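Local coordinates for protein ribose transcriptional regulator (Enterococcus faecium DO, PDB 4RK1) that binds ribose in a domain of the periplasmic sugar-binding type and, as a LacI-family regulator, probably represses transcription by binding DNA, at residues 11-16 / 65-70; 30-35 / 242-247; 164-169 / 193-198; 233-238 / 266-271. All blocks are in the same frame, centred on the assembly; numbering follows the deposited sequence. Where two conformers were deposited one is given.

Contact 1: residues 11-16 / 65-70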
loop_
_atom_site.group_PDB
_atom_site.type_symbol
_atom_site.label_atom_id
_atom_site.label_comp_id
_atom_site.label_asym_id
_atom_site.label_seq_id
_atom_site.Cartn_x
_atom_site.Cartn_y
_atom_site.Cartn_z
ATOM N N GLY B 11 -6.114 13.466 -12.787
ATOM C CA GLY B 11 -4.822 13.042 -12.251
ATOM C C GLY B 11 -4.651 13.309 -10.769
ATOM O O GLY B 11 -4.925 14.402 -10.294
ATOM N N VAL B 12 -4.181 12.298 -10.041
ATOM C CA VAL B 12 -3.933 12.397 -8.614
ATOM C C VAL B 12 -2.428 12.311 -8.389
ATOM O O VAL B 12 -1.801 11.337 -8.784
ATOM C CB VAL B 12 -4.652 11.266 -7.858
ATOM C CG1 VAL B 12 -4.461 11.413 -6.361
ATOM C CG2 VAL B 12 -6.127 11.256 -8.207
ATOM N N LEU B 13 -1.848 13.335 -7.773
ATOM C CA LEU B 13 -0.421 13.364 -7.536
ATOM C C LEU B 13 -0.150 13.174 -6.054
ATOM O O LEU B 13 -0.582 13.978 -5.233
ATOM C CB LEU B 13 0.183 14.678 -8.050
ATOM C CG LEU B 13 0.488 14.728 -9.553
ATOM C CD1 LEU B 13 -0.752 14.489 -10.392
ATOM C CD2 LEU B 13 1.133 16.055 -9.921
ATOM N N VAL B 14 0.560 12.103 -5.709
ATOM C CA VAL B 14 0.860 11.814 -4.311
ATOM C C VAL B 14 2.359 11.695 -4.086
ATOM O O VAL B 14 3.101 11.415 -5.016
ATOM C CB VAL B 14 0.163 10.527 -3.799
ATOM C CG1 VAL B 14 -1.345 10.634 -3.932
ATOM C CG2 VAL B 14 0.675 9.290 -4.520
ATOM N N PRO B 15 2.805 11.906 -2.837
ATOM C CA PRO B 15 4.229 11.796 -2.537
ATOM C C PRO B 15 4.745 10.355 -2.509
ATOM O O PRO B 15 5.920 10.139 -2.745
ATOM C CB PRO B 15 4.368 12.415 -1.132
ATOM C CG PRO B 15 3.002 12.761 -0.663
ATOM C CD PRO B 15 1.997 12.249 -1.652
ATOM N N ASP B 16 3.878 9.390 -2.213
ATOM C CA ASP B 16 4.332 8.032 -1.916
ATOM C C ASP B 16 3.200 7.011 -2.030
ATOM O O ASP B 16 2.488 6.755 -1.060
ATOM C CB ASP B 16 4.916 8.012 -0.499
ATOM C CG ASP B 16 5.424 6.641 -0.076
ATOM O OD1 ASP B 16 5.535 5.722 -0.918
ATOM O OD2 ASP B 16 5.719 6.494 1.125
ATOM N N ASP B 65 -7.985 16.409 -17.357
ATOM C CA ASP B 65 -9.042 17.425 -17.193
ATOM C C ASP B 65 -8.901 18.229 -15.907
ATOM O O ASP B 65 -9.232 19.414 -15.860
ATOM C CB ASP B 65 -10.425 16.757 -17.211
ATOM C CG ASP B 65 -11.556 17.728 -17.562
ATOM O OD1 ASP B 65 -11.391 18.547 -18.485
ATOM O OD2 ASP B 65 -12.627 17.650 -16.927
ATOM N N GLY B 66 -8.426 17.587 -14.852
ATOM C CA GLY B 66 -8.297 18.233 -13.546
ATOM C C GLY B 66 -7.352 17.422 -12.698
ATOM O O GLY B 66 -7.073 16.277 -13.030
ATOM N N PHE B 67 -6.852 18.024 -11.621
ATOM C CA PHE B 67 -5.861 17.391 -10.766
ATOM C C PHE B 67 -6.186 17.482 -9.288
ATOM O O PHE B 67 -6.793 18.436 -8.830
ATOM C CB PHE B 67 -4.483 18.009 -10.995
ATOM C CG PHE B 67 -3.957 17.796 -12.373
ATOM C CD1 PHE B 67 -4.383 18.604 -13.423
ATOM C CD2 PHE B 67 -3.050 16.786 -12.634
ATOM C CE1 PHE B 67 -3.903 18.408 -14.708
ATOM C CE2 PHE B 67 -2.568 16.588 -13.920
ATOM C CZ PHE B 67 -2.989 17.406 -14.953
ATOM N N ILE B 68 -5.761 16.465 -8.546
ATOM C CA ILE B 68 -5.816 16.473 -7.104
ATOM C C ILE B 68 -4.388 16.260 -6.641
ATOM O O ILE B 68 -3.781 15.242 -6.941
ATOM C CB ILE B 68 -6.742 15.377 -6.583
ATOM C CG1 ILE B 68 -8.158 15.603 -7.136
ATOM C CG2 ILE B 68 -6.733 15.361 -5.064
ATOM C CD1 ILE B 68 -9.109 14.449 -6.902
ATOM N N ILE B 69 -3.868 17.236 -5.913
ATOM C CA ILE B 69 -2.446 17.365 -5.662
ATOM C C ILE B 69 -2.183 17.318 -4.168
ATOM O O ILE B 69 -2.535 18.252 -3.434
ATOM C CB ILE B 69 -1.918 18.703 -6.237
ATOM C CG1 ILE B 69 -2.251 18.793 -7.733
ATOM C CG2 ILE B 69 -0.414 18.822 -6.006
ATOM C CD1 ILE B 69 -1.864 20.105 -8.386
ATOM N N ALA B 70 -1.559 16.228 -3.726
ATOM C CA ALA B 70 -1.279 15.991 -2.320
ATOM C C ALA B 70 0.209 16.114 -1.989
ATOM O O ALA B 70 0.595 15.965 -0.829
ATOM C CB ALA B 70 -1.777 14.611 -1.925
#

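Contact 2: residues 30-35 / 242-247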
loop_
_atom_site.group_PDB
_atom_site.type_symbol
_atom_site.label_atom_id
_atom_site.label_comp_id
_atom_site.label_asym_id
_atom_site.label_seq_id
_atom_site.Cartn_x
_atom_site.Cartn_y
_atom_site.Cartn_z
ATOM N N GLU B 30 -11.466 7.676 -6.228
ATOM C CA GLU B 30 -12.047 6.811 -7.267
ATOM C C GLU B 30 -13.517 6.523 -7.012
ATOM O O GLU B 30 -14.318 6.468 -7.946
ATOM C CB GLU B 30 -11.303 5.478 -7.342
ATOM C CG GLU B 30 -9.916 5.573 -7.937
ATOM C CD GLU B 30 -9.142 4.281 -7.791
ATOM O OE1 GLU B 30 -9.569 3.409 -7.003
ATOM O OE2 GLU B 30 -8.105 4.142 -8.466
ATOM N N ASP B 31 -13.859 6.327 -5.740
ATOM C CA ASP B 31 -15.230 6.056 -5.320
ATOM C C ASP B 31 -16.206 7.112 -5.829
ATOM O O ASP B 31 -17.319 6.793 -6.230
ATOM C CB ASP B 31 -15.308 5.996 -3.795
ATOM C CG ASP B 31 -16.710 5.692 -3.288
ATOM O OD1 ASP B 31 -17.167 4.548 -3.453
ATOM O OD2 ASP B 31 -17.345 6.587 -2.707
ATOM N N ILE B 32 -15.784 8.369 -5.800
ATOM C CA ILE B 32 -16.612 9.464 -6.257
ATOM C C ILE B 32 -16.519 9.649 -7.772
ATOM O O ILE B 32 -17.533 9.807 -8.447
ATOM C CB ILE B 32 -16.208 10.774 -5.542
ATOM C CG1 ILE B 32 -16.417 10.646 -4.025
ATOM C CG2 ILE B 32 -16.950 11.968 -6.124
ATOM C CD1 ILE B 32 -17.818 10.266 -3.584
ATOM N N LEU B 33 -15.304 9.651 -8.309
ATOM C CA LEU B 33 -15.114 9.944 -9.725
ATOM C C LEU B 33 -15.709 8.863 -10.632
ATOM O O LEU B 33 -16.255 9.183 -11.687
ATOM C CB LEU B 33 -13.632 10.139 -10.042
ATOM C CG LEU B 33 -12.961 11.351 -9.375
ATOM C CD1 LEU B 33 -11.549 11.527 -9.904
ATOM C CD2 LEU B 33 -13.768 12.621 -9.569
ATOM N N TYR B 34 -15.603 7.603 -10.215
ATOM C CA TYR B 34 -16.165 6.460 -10.959
ATOM C C TYR B 34 -17.642 6.668 -11.286
ATOM O O TYR B 34 -18.085 6.357 -12.385
ATOM C CB TYR B 34 -15.988 5.159 -10.158
ATOM C CG TYR B 34 -16.680 3.940 -10.733
ATOM C CD1 TYR B 34 -16.120 3.229 -11.792
ATOM C CD2 TYR B 34 -17.889 3.484 -10.203
ATOM C CE1 TYR B 34 -16.747 2.109 -12.315
ATOM C CE2 TYR B 34 -18.523 2.364 -10.720
ATOM C CZ TYR B 34 -17.948 1.681 -11.775
ATOM O OH TYR B 34 -18.571 0.569 -12.294
ATOM N N LYS B 35 -18.388 7.217 -10.336
ATOM C CA LYS B 35 -19.824 7.442 -10.506
ATOM C C LYS B 35 -20.161 8.504 -11.555
ATOM O O LYS B 35 -21.284 8.538 -12.045
ATOM C CB LYS B 35 -20.472 7.806 -9.163
ATOM C CG LYS B 35 -20.556 6.638 -8.189
ATOM C CD LYS B 35 -21.331 7.001 -6.930
ATOM C CE LYS B 35 -20.484 7.807 -5.958
ATOM N NZ LYS B 35 -21.315 8.563 -4.981
ATOM N N LEU B 242 -11.531 11.876 3.115
ATOM C CA LEU B 242 -10.664 12.924 2.591
ATOM C C LEU B 242 -10.548 12.812 1.073
ATOM O O LEU B 242 -10.671 13.802 0.351
ATOM C CB LEU B 242 -9.283 12.833 3.251
ATOM C CG LEU B 242 -8.185 13.775 2.784
ATOM C CD1 LEU B 242 -8.590 15.217 3.018
ATOM C CD2 LEU B 242 -6.889 13.452 3.514
ATOM N N GLY B 243 -10.347 11.596 0.589
ATOM C CA GLY B 243 -10.320 11.343 -0.851
ATOM C C GLY B 243 -11.627 11.660 -1.543
ATOM O O GLY B 243 -11.647 12.344 -2.567
ATOM N N GLN B 244 -12.725 11.169 -0.979
ATOM C CA GLN B 244 -14.058 11.488 -1.493
ATOM C C GLN B 244 -14.302 12.998 -1.560
ATOM O O GLN B 244 -14.807 13.505 -2.552
ATOM C CB GLN B 244 -15.133 10.873 -0.611
ATOM C CG GLN B 244 -15.241 9.357 -0.662
ATOM C CD GLN B 244 -16.363 8.867 0.232
ATOM O OE1 GLN B 244 -16.399 9.179 1.420
ATOM N NE2 GLN B 244 -17.297 8.123 -0.340
ATOM N N THR B 245 -13.957 13.700 -0.486
ATOM C CA THR B 245 -14.208 15.134 -0.392
ATOM C C THR B 245 -13.416 15.885 -1.440
ATOM O O THR B 245 -13.950 16.771 -2.122
ATOM C CB THR B 245 -13.880 15.669 1.018
ATOM O OG1 THR B 245 -14.631 14.938 1.984
ATOM C CG2 THR B 245 -14.232 17.123 1.140
ATOM N N SER B 246 -12.154 15.507 -1.603
ATOM C CA SER B 246 -11.315 16.107 -2.649
ATOM C C SER B 246 -11.922 15.882 -4.038
ATOM O O SER B 246 -11.974 16.799 -4.865
ATOM C CB SER B 246 -9.862 15.598 -2.550
ATOM O OG SER B 246 -9.719 14.295 -3.090
ATOM N N ALA B 247 -12.454 14.688 -4.283
ATOM C CA ALA B 247 -13.061 14.403 -5.582
ATOM C C ALA B 247 -14.366 15.187 -5.788
ATOM O O ALA B 247 -14.608 15.711 -6.885
ATOM C CB ALA B 247 -13.314 12.907 -5.740
#

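Contact 3: residues 164-169 / 193-198. With RIB (alpha-D-ribofuranose), chain K.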
loop_
_atom_site.group_PDB
_atom_site.type_symbol
_atom_site.label_atom_id
_atom_site.label_comp_id
_atom_site.label_asym_id
_atom_site.label_seq_id
_atom_site.Cartn_x
_atom_site.Cartn_y
_atom_site.Cartn_z
ATOM N N LEU B 164 13.996 12.148 17.164
ATOM C CA LEU B 164 14.538 11.054 16.360
ATOM C C LEU B 164 14.117 11.188 14.899
ATOM O O LEU B 164 13.243 10.445 14.426
ATOM C CB LEU B 164 14.106 9.706 16.936
ATOM C CG LEU B 164 14.470 9.446 18.393
ATOM C CD1 LEU B 164 13.877 8.128 18.849
ATOM C CD2 LEU B 164 15.975 9.433 18.596
ATOM N N PRO B 165 14.724 12.147 14.178
ATOM C CA PRO B 165 14.432 12.295 12.756
ATOM C C PRO B 165 14.915 11.086 11.959
ATOM O O PRO B 165 15.946 10.508 12.281
ATOM C CB PRO B 165 15.196 13.560 12.356
ATOM C CG PRO B 165 16.280 13.685 13.362
ATOM C CD PRO B 165 15.738 13.116 14.638
ATOM N N THR B 166 14.157 10.702 10.940
ATOM C CA THR B 166 14.474 9.521 10.148
ATOM C C THR B 166 13.778 9.600 8.783
ATOM O O THR B 166 13.197 10.624 8.440
ATOM C CB THR B 166 14.135 8.219 10.931
ATOM O OG1 THR B 166 14.687 7.076 10.255
ATOM C CG2 THR B 166 12.622 8.040 11.139
ATOM N N GLN B 167 13.874 8.537 7.993
ATOM C CA GLN B 167 13.168 8.462 6.715
ATOM C C GLN B 167 11.703 8.154 7.005
ATOM O O GLN B 167 11.398 7.436 7.955
ATOM C CB GLN B 167 13.771 7.383 5.806
ATOM C CG GLN B 167 15.172 7.697 5.288
ATOM C CD GLN B 167 16.267 7.473 6.323
ATOM O OE1 GLN B 167 16.276 6.461 7.029
ATOM N NE2 GLN B 167 17.199 8.420 6.419
ATOM N N PHE B 168 10.804 8.696 6.191
ATOM C CA PHE B 168 9.367 8.599 6.447
ATOM C C PHE B 168 8.857 7.243 5.928
ATOM O O PHE B 168 8.250 7.163 4.867
ATOM C CB PHE B 168 8.641 9.771 5.757
ATOM C CG PHE B 168 7.380 10.248 6.458
ATOM C CD1 PHE B 168 7.016 9.804 7.730
ATOM C CD2 PHE B 168 6.584 11.213 5.846
ATOM C CE1 PHE B 168 5.867 10.279 8.353
ATOM C CE2 PHE B 168 5.442 11.696 6.467
ATOM C CZ PHE B 168 5.080 11.230 7.722
ATOM N N SER B 169 9.143 6.178 6.665
ATOM C CA SER B 169 8.824 4.823 6.198
ATOM C C SER B 169 8.974 3.842 7.337
ATOM O O SER B 169 9.525 4.185 8.378
ATOM C CB SER B 169 9.774 4.413 5.065
ATOM O OG SER B 169 11.104 4.317 5.551
ATOM N N ASP B 193 1.784 5.938 11.018
ATOM C CA ASP B 193 1.669 4.539 11.421
ATOM C C ASP B 193 2.815 3.676 10.877
ATOM O O ASP B 193 3.292 2.764 11.558
ATOM C CB ASP B 193 0.312 3.982 10.997
ATOM C CG ASP B 193 -0.864 4.620 11.768
ATOM O OD1 ASP B 193 -0.668 5.148 12.896
ATOM O OD2 ASP B 193 -1.994 4.583 11.239
ATOM N N GLU B 194 3.272 3.985 9.667
ATOM C CA GLU B 194 4.383 3.246 9.069
ATOM C C GLU B 194 5.643 3.335 9.942
ATOM O O GLU B 194 6.265 2.324 10.243
ATOM C CB GLU B 194 4.653 3.747 7.660
ATOM C CG GLU B 194 3.510 3.447 6.709
ATOM C CD GLU B 194 3.534 2.022 6.193
ATOM O OE1 GLU B 194 4.542 1.640 5.572
ATOM O OE2 GLU B 194 2.535 1.294 6.383
ATOM N N LEU B 195 5.988 4.541 10.365
ATOM C CA LEU B 195 7.066 4.737 11.332
ATOM C C LEU B 195 6.850 3.890 12.578
ATOM O O LEU B 195 7.781 3.255 13.065
ATOM C CB LEU B 195 7.184 6.208 11.721
ATOM C CG LEU B 195 7.832 7.125 10.680
ATOM C CD1 LEU B 195 7.616 8.573 11.079
ATOM C CD2 LEU B 195 9.328 6.847 10.531
ATOM N N ALA B 196 5.626 3.868 13.101
ATOM C CA ALA B 196 5.363 3.061 14.282
ATOM C C ALA B 196 5.619 1.573 14.019
ATOM O O ALA B 196 6.158 0.880 14.893
ATOM C CB ALA B 196 3.943 3.288 14.805
ATOM N N PHE B 197 5.220 1.077 12.844
ATOM C CA PHE B 197 5.422 -0.344 12.519
ATOM C C PHE B 197 6.924 -0.680 12.512
ATOM O O PHE B 197 7.333 -1.737 12.979
ATOM C CB PHE B 197 4.835 -0.718 11.167
ATOM C CG PHE B 197 3.354 -0.455 11.022
ATOM C CD1 PHE B 197 2.525 -0.316 12.124
ATOM C CD2 PHE B 197 2.795 -0.350 9.752
ATOM C CE1 PHE B 197 1.176 -0.077 11.965
ATOM C CE2 PHE B 197 1.446 -0.113 9.590
ATOM C CZ PHE B 197 0.633 0.025 10.696
ATOM N N GLY B 198 7.725 0.229 11.970
ATOM C CA GLY B 198 9.184 0.128 12.042
ATOM C C GLY B 198 9.708 -0.041 13.447
ATOM O O GLY B 198 10.565 -0.894 13.699
HETATM O O5 RIB K . 1.230 8.540 6.416
HETATM C C5 RIB K . 1.769 9.399 5.403
HETATM C C4 RIB K . 1.695 10.767 5.918
HETATM O O4 RIB K . 2.183 11.708 4.946
HETATM C C3 RIB K . 0.204 10.886 6.193
HETATM O O3 RIB K . 0.099 11.144 7.581
HETATM C C2 RIB K . -0.244 11.985 5.253
HETATM O O2 RIB K . -1.031 12.973 5.898
HETATM C C1 RIB K . 1.035 12.476 4.544
HETATM O O1 RIB K . 1.248 13.867 4.693
#

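Contact 4: residues 233-238 / 266-271. Unlike the reference sequence in segment 266-271: Phe-270 (reference Leu). With RIB (alpha-D-ribofuranose), chain K.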
loop_
_atom_site.group_PDB
_atom_site.type_symbol
_atom_site.label_atom_id
_atom_site.label_comp_id
_atom_site.label_asym_id
_atom_site.label_seq_id
_atom_site.Cartn_x
_atom_site.Cartn_y
_atom_site.Cartn_z
ATOM N N THR B 233 -2.449 2.201 18.935
ATOM C CA THR B 233 -3.120 3.413 19.318
ATOM C C THR B 233 -2.615 4.501 18.405
ATOM O O THR B 233 -1.413 4.600 18.159
ATOM C CB THR B 233 -2.825 3.707 20.800
ATOM O OG1 THR B 233 -3.483 2.709 21.592
ATOM C CG2 THR B 233 -3.285 5.089 21.216
ATOM N N THR B 234 -3.526 5.312 17.879
ATOM C CA THR B 234 -3.172 6.241 16.812
ATOM C C THR B 234 -4.181 7.384 16.681
ATOM O O THR B 234 -5.269 7.326 17.245
ATOM C CB THR B 234 -3.041 5.475 15.465
ATOM O OG1 THR B 234 -2.503 6.334 14.460
ATOM C CG2 THR B 234 -4.389 4.917 14.997
ATOM N N ILE B 235 -3.787 8.431 15.961
ATOM C CA ILE B 235 -4.698 9.516 15.579
ATOM C C ILE B 235 -5.276 9.215 14.208
ATOM O O ILE B 235 -4.556 9.133 13.223
ATOM C CB ILE B 235 -3.972 10.874 15.542
ATOM C CG1 ILE B 235 -3.266 11.143 16.876
ATOM C CG2 ILE B 235 -4.929 11.996 15.168
ATOM C CD1 ILE B 235 -4.153 11.031 18.099
ATOM N N ALA B 236 -6.589 9.034 14.141
ATOM C CA ALA B 236 -7.228 8.674 12.895
ATOM C C ALA B 236 -7.488 9.911 12.051
ATOM O O ALA B 236 -8.154 10.824 12.495
ATOM C CB ALA B 236 -8.546 7.951 13.159
ATOM N N GLN B 237 -6.940 9.933 10.840
ATOM C CA GLN B 237 -7.408 10.818 9.792
ATOM C C GLN B 237 -8.551 10.100 9.084
ATOM O O GLN B 237 -8.511 8.880 8.949
ATOM C CB GLN B 237 -6.297 11.091 8.783
ATOM C CG GLN B 237 -5.145 11.930 9.297
ATOM C CD GLN B 237 -4.252 12.406 8.171
ATOM O OE1 GLN B 237 -3.136 11.912 7.985
ATOM N NE2 GLN B 237 -4.749 13.349 7.394
ATOM N N PRO B 238 -9.576 10.839 8.632
ATOM C CA PRO B 238 -10.651 10.189 7.878
ATOM C C PRO B 238 -10.212 10.045 6.413
ATOM O O PRO B 238 -10.609 10.842 5.549
ATOM C CB PRO B 238 -11.817 11.171 8.030
ATOM C CG PRO B 238 -11.149 12.513 8.112
ATOM C CD PRO B 238 -9.832 12.279 8.824
ATOM N N LEU B 266 -11.361 18.708 7.851
ATOM C CA LEU B 266 -12.013 17.547 8.441
ATOM C C LEU B 266 -11.334 17.233 9.767
ATOM O O LEU B 266 -10.128 17.464 9.921
ATOM C CB LEU B 266 -11.929 16.344 7.503
ATOM C CG LEU B 266 -12.446 16.552 6.078
ATOM C CD1 LEU B 266 -12.175 15.308 5.250
ATOM C CD2 LEU B 266 -13.927 16.886 6.063
ATOM N N PRO B 267 -12.108 16.728 10.736
ATOM C CA PRO B 267 -11.558 16.465 12.041
ATOM C C PRO B 267 -10.791 15.159 12.075
ATOM O O PRO B 267 -11.002 14.282 11.246
ATOM C CB PRO B 267 -12.813 16.357 12.923
ATOM C CG PRO B 267 -13.826 15.767 12.007
ATOM C CD PRO B 267 -13.564 16.460 10.696
ATOM N N VAL B 268 -9.913 15.042 13.054
ATOM C CA VAL B 268 -9.227 13.789 13.342
ATOM C C VAL B 268 -9.859 13.243 14.600
ATOM O O VAL B 268 -10.700 13.905 15.209
ATOM C CB VAL B 268 -7.713 13.990 13.531
ATOM C CG1 VAL B 268 -7.094 14.513 12.245
ATOM C CG2 VAL B 268 -7.414 14.928 14.693
ATOM N N ARG B 269 -9.458 12.046 15.003
ATOM C CA ARG B 269 -9.869 11.543 16.307
ATOM C C ARG B 269 -8.939 10.510 16.860
ATOM O O ARG B 269 -8.231 9.818 16.141
ATOM C CB ARG B 269 -11.273 10.960 16.270
ATOM C CG ARG B 269 -11.455 9.752 15.384
ATOM C CD ARG B 269 -12.933 9.521 15.078
ATOM N NE ARG B 269 -13.521 10.681 14.397
ATOM C CZ ARG B 269 -14.271 11.631 14.965
ATOM N NH1 ARG B 269 -14.720 12.638 14.224
ATOM N NH2 ARG B 269 -14.580 11.598 16.262
ATOM N N PHE B 270 -8.984 10.401 18.169
ATOM C CA PHE B 270 -8.097 9.537 18.885
ATOM C C PHE B 270 -8.636 8.128 18.808
ATOM O O PHE B 270 -9.824 7.908 19.038
ATOM C CB PHE B 270 -8.021 9.987 20.328
ATOM C CG PHE B 270 -7.027 9.222 21.110
ATOM C CD1 PHE B 270 -5.683 9.465 20.945
ATOM C CD2 PHE B 270 -7.431 8.223 21.968
ATOM C CE1 PHE B 270 -4.757 8.740 21.645
ATOM C CE2 PHE B 270 -6.505 7.504 22.679
ATOM C CZ PHE B 270 -5.169 7.762 22.513
ATOM N N GLU B 271 -7.782 7.179 18.439
ATOM C CA GLU B 271 -8.181 5.765 18.377
ATOM C C GLU B 271 -7.379 5.005 19.413
ATOM O O GLU B 271 -6.207 4.687 19.198
ATOM C CB GLU B 271 -7.952 5.170 16.982
ATOM C CG GLU B 271 -8.775 5.783 15.871
ATOM C CD GLU B 271 -10.269 5.540 16.018
ATOM O OE1 GLU B 271 -10.656 4.598 16.728
ATOM O OE2 GLU B 271 -11.062 6.297 15.420
HETATM O O5 RIB K . 1.230 8.540 6.416
HETATM C C5 RIB K . 1.769 9.399 5.403
HETATM C C4 RIB K . 1.695 10.767 5.918
HETATM O O4 RIB K . 2.183 11.708 4.946
HETATM C C3 RIB K . 0.204 10.886 6.193
HETATM O O3 RIB K . 0.099 11.144 7.581
HETATM C C2 RIB K . -0.244 11.985 5.253
HETATM O O2 RIB K . -1.031 12.973 5.898
HETATM C C1 RIB K . 1.035 12.476 4.544
HETATM O O1 RIB K . 1.248 13.867 4.693
#

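Contact 1: residues 11-16 / 65-70
The ring of Phe-67 meets Leu-13 at its edge: methyl CD1 of Leu-13 lies near the ring plane, 3.9 Å from Phe-67 CD2, and the carbonyl oxygen of Gly-11 approaches the same ring obliquely. Phe-67 holds CG beside its own backbone N (chi1 -64°), which brings the CD2 side of the ring over its parallel partner. That partner, Gly-11, has no side chain, so the aromatic ring can lie close against the neighbouring strand.

Four backbone bonds join the strands in the parallel pattern. Gly-11 N donates to Gly-66 O, Ile-68 N to Gly-11 O at 2.8 Å, Leu-13 N to Ile-68 O at 2.8 Å and Ala-70 N to Leu-13 O at 2.9 Å. On the other face Val-12 pairs with Ile-68, two beta-branched residues well suited to extended chain. Past the strand ends, small Ala-70 tucks its CB 3.6 Å from Leu-13 O, and Pro-15 CG passes 4.0 Å from Ala-70 O as the chain turns toward the sugar pocket.

Val-12 and Ile-68 both rest on Ile-29 of helix 20-33, while Phe-67 and Ile-69 pack on Phe-90. Strand 9-14 is hydrogen-bonded to strand 39-44 on its other edge, and strand 90-93 lies beside 66-69 on its far edge, making this an inner pair in the parallel part of the sheet.

Contact 2: residues 30-35 / 242-247
Gln-244 runs past Ile-32 to reach Asp-31, with an apolar stem and a polar end. Its CB sits 3.7 Å from Ile-32 CG1, and CG stays 3.8 Å from Ile-32 CG1. The chain is extended beyond CG (chi2 -179°), crossing Ile-32 at about a right angle and carrying the amide past the apolar surface. There NE2 donates to Asp-31 OD2 at 2.8 Å, with an N-H...O angle of 149°. The acceptor is met from above the carboxylate plane, 36° out of it, although it lies close to the plane of the donating amide. A long residue of this mixed character suits the partly exposed margin.

Deeper in, only small or branched apolar groups meet. Ala-247 CB approaches Ile-32 CB to 3.6 Å and Leu-33 CD2 to 3.9 Å; alanine's single methyl lets the two helices come close. On the same helix Ser-246 OG donates to Gly-243 O at 2.8 Å, joining Ala-247 N on one face of that carbonyl, so the buried hydroxyl is satisfied locally.

Ile-32 sits as a knob in the hole formed by Gln-244, Ala-247, Lys-248 and Leu-251. It joins helices 20-33 and 239-255, which are far apart in sequence yet neighbours against the parallel sheet of one lobe, as in the type I periplasmic-binding-protein fold that LacI-family regulators share.

Contact 3: residues 164-169 / 193-198
Leu-195 divides its two methyls between different partners. CD1 comes to the edge of the Phe-168 ring, near its plane and 3.6 Å from Phe-168 CD1, the two side chains crossing at about a right angle. CD2 reaches Thr-166 CG2 at 3.6 Å and lies 3.4 Å from both Gln-167 O and Ser-169 O. The far part of the same ring touches the sugar: Phe-168 CE2 is 3.6 Å from ribose O4, approached obliquely, and CZ is 3.9 Å from ribose C4. Leucine thus backs an aromatic wall of the pocket on the side away from the ligand.

An inverse gamma turn centred on Phe-168, with a weak bond from Ser-169 N to Gln-167 O, folds the loop round the leucine. The ring stands at chi1 -149°, away from the staggered values, between Leu-195 and the sugar, with Pro-133 and Asn-192 also against it. Ser-169 then N-caps helix 170-175, its OG bonded to Gly-172 N, and Thr-166 OG1 bonds to Gly-172 O. Asn-192 OD1 takes the amide of Leu-195 while its ND2 binds ribose, linking the helix start to the site, and Glu-194 forms a salt bridge to Lys-170.

Strand 161-166 is hydrogen-bonded to strand 128-133, and Leu-195 packs on Ala-190 of strand 187-190. Helix 193-205 follows that strand, with Phe-197 against Met-224 of the second subunit.

Contact 4: residues 233-238 / 266-271
Ala-236 and Glu-271 meet where the packing is tight, with Ala-236 CB 3.5 Å from Glu-271 CG. The small methyl of alanine lets the glutamate stem lie close: chi1 of -64° sets Glu-271 CG beside its backbone N, against that methyl, and a bend at chi2 then turns the carboxylate. Backbone bonds fasten the same region: Ala-236 N to Arg-269 O at 2.7 Å and Glu-271 N to Thr-234 O at 2.8 Å, each answered by a longer reverse bond. On the other face Ile-235 CD1 comes to the edge of the Phe-270 ring, 3.6 Å from Phe-270 CD1. Phe-270 departs from the reference sequence.

The strands are antiparallel, an exception in a largely parallel sheet. The chain leaves 233-236 for helix 239-255 in the other lobe and returns along 263-271, consistent with the interlobe crossovers of type I periplasmic binding proteins. Gln-237, at this crossing, belongs to the ribose pocket. Here Pro-238 packs closely too: Pro-267 O lies 3.4 Å from Pro-238 CD, and Leu-266 CB 4.0 Å from Pro-238 CG.

Toward solvent, the Arg-269 side chain is exposed and poorly ordered, and of it CG alone comes near, 4.1 Å from Ala-236 CB, although its backbone is bonded through both N and O.

In the fold
Contacts 1 and 2 belong to one lobe, with centres about 12 Å apart, and they touch where Ile-68 CG2 meets Ser-246 OG at 3.7 Å. Contact 3 lies in the other lobe, its centre about 24 Å from that of contact 1, and ribose is held between. Contact 4 spans the two: Leu-266 CD1 packs 3.9 Å from Leu-242 CA of contact 2, while Thr-234 OG1 lies 2.7 Å from Asp-193 OD1 of contact 3, probably hydrogen-bonded. Phe-168 and Gln-237 bring contacts 3 and 4 directly to the sugar; the side chain of Pro-15 of contact 1 is about 6 Å from it. Contacts 2 and 3 both also touch the second subunit.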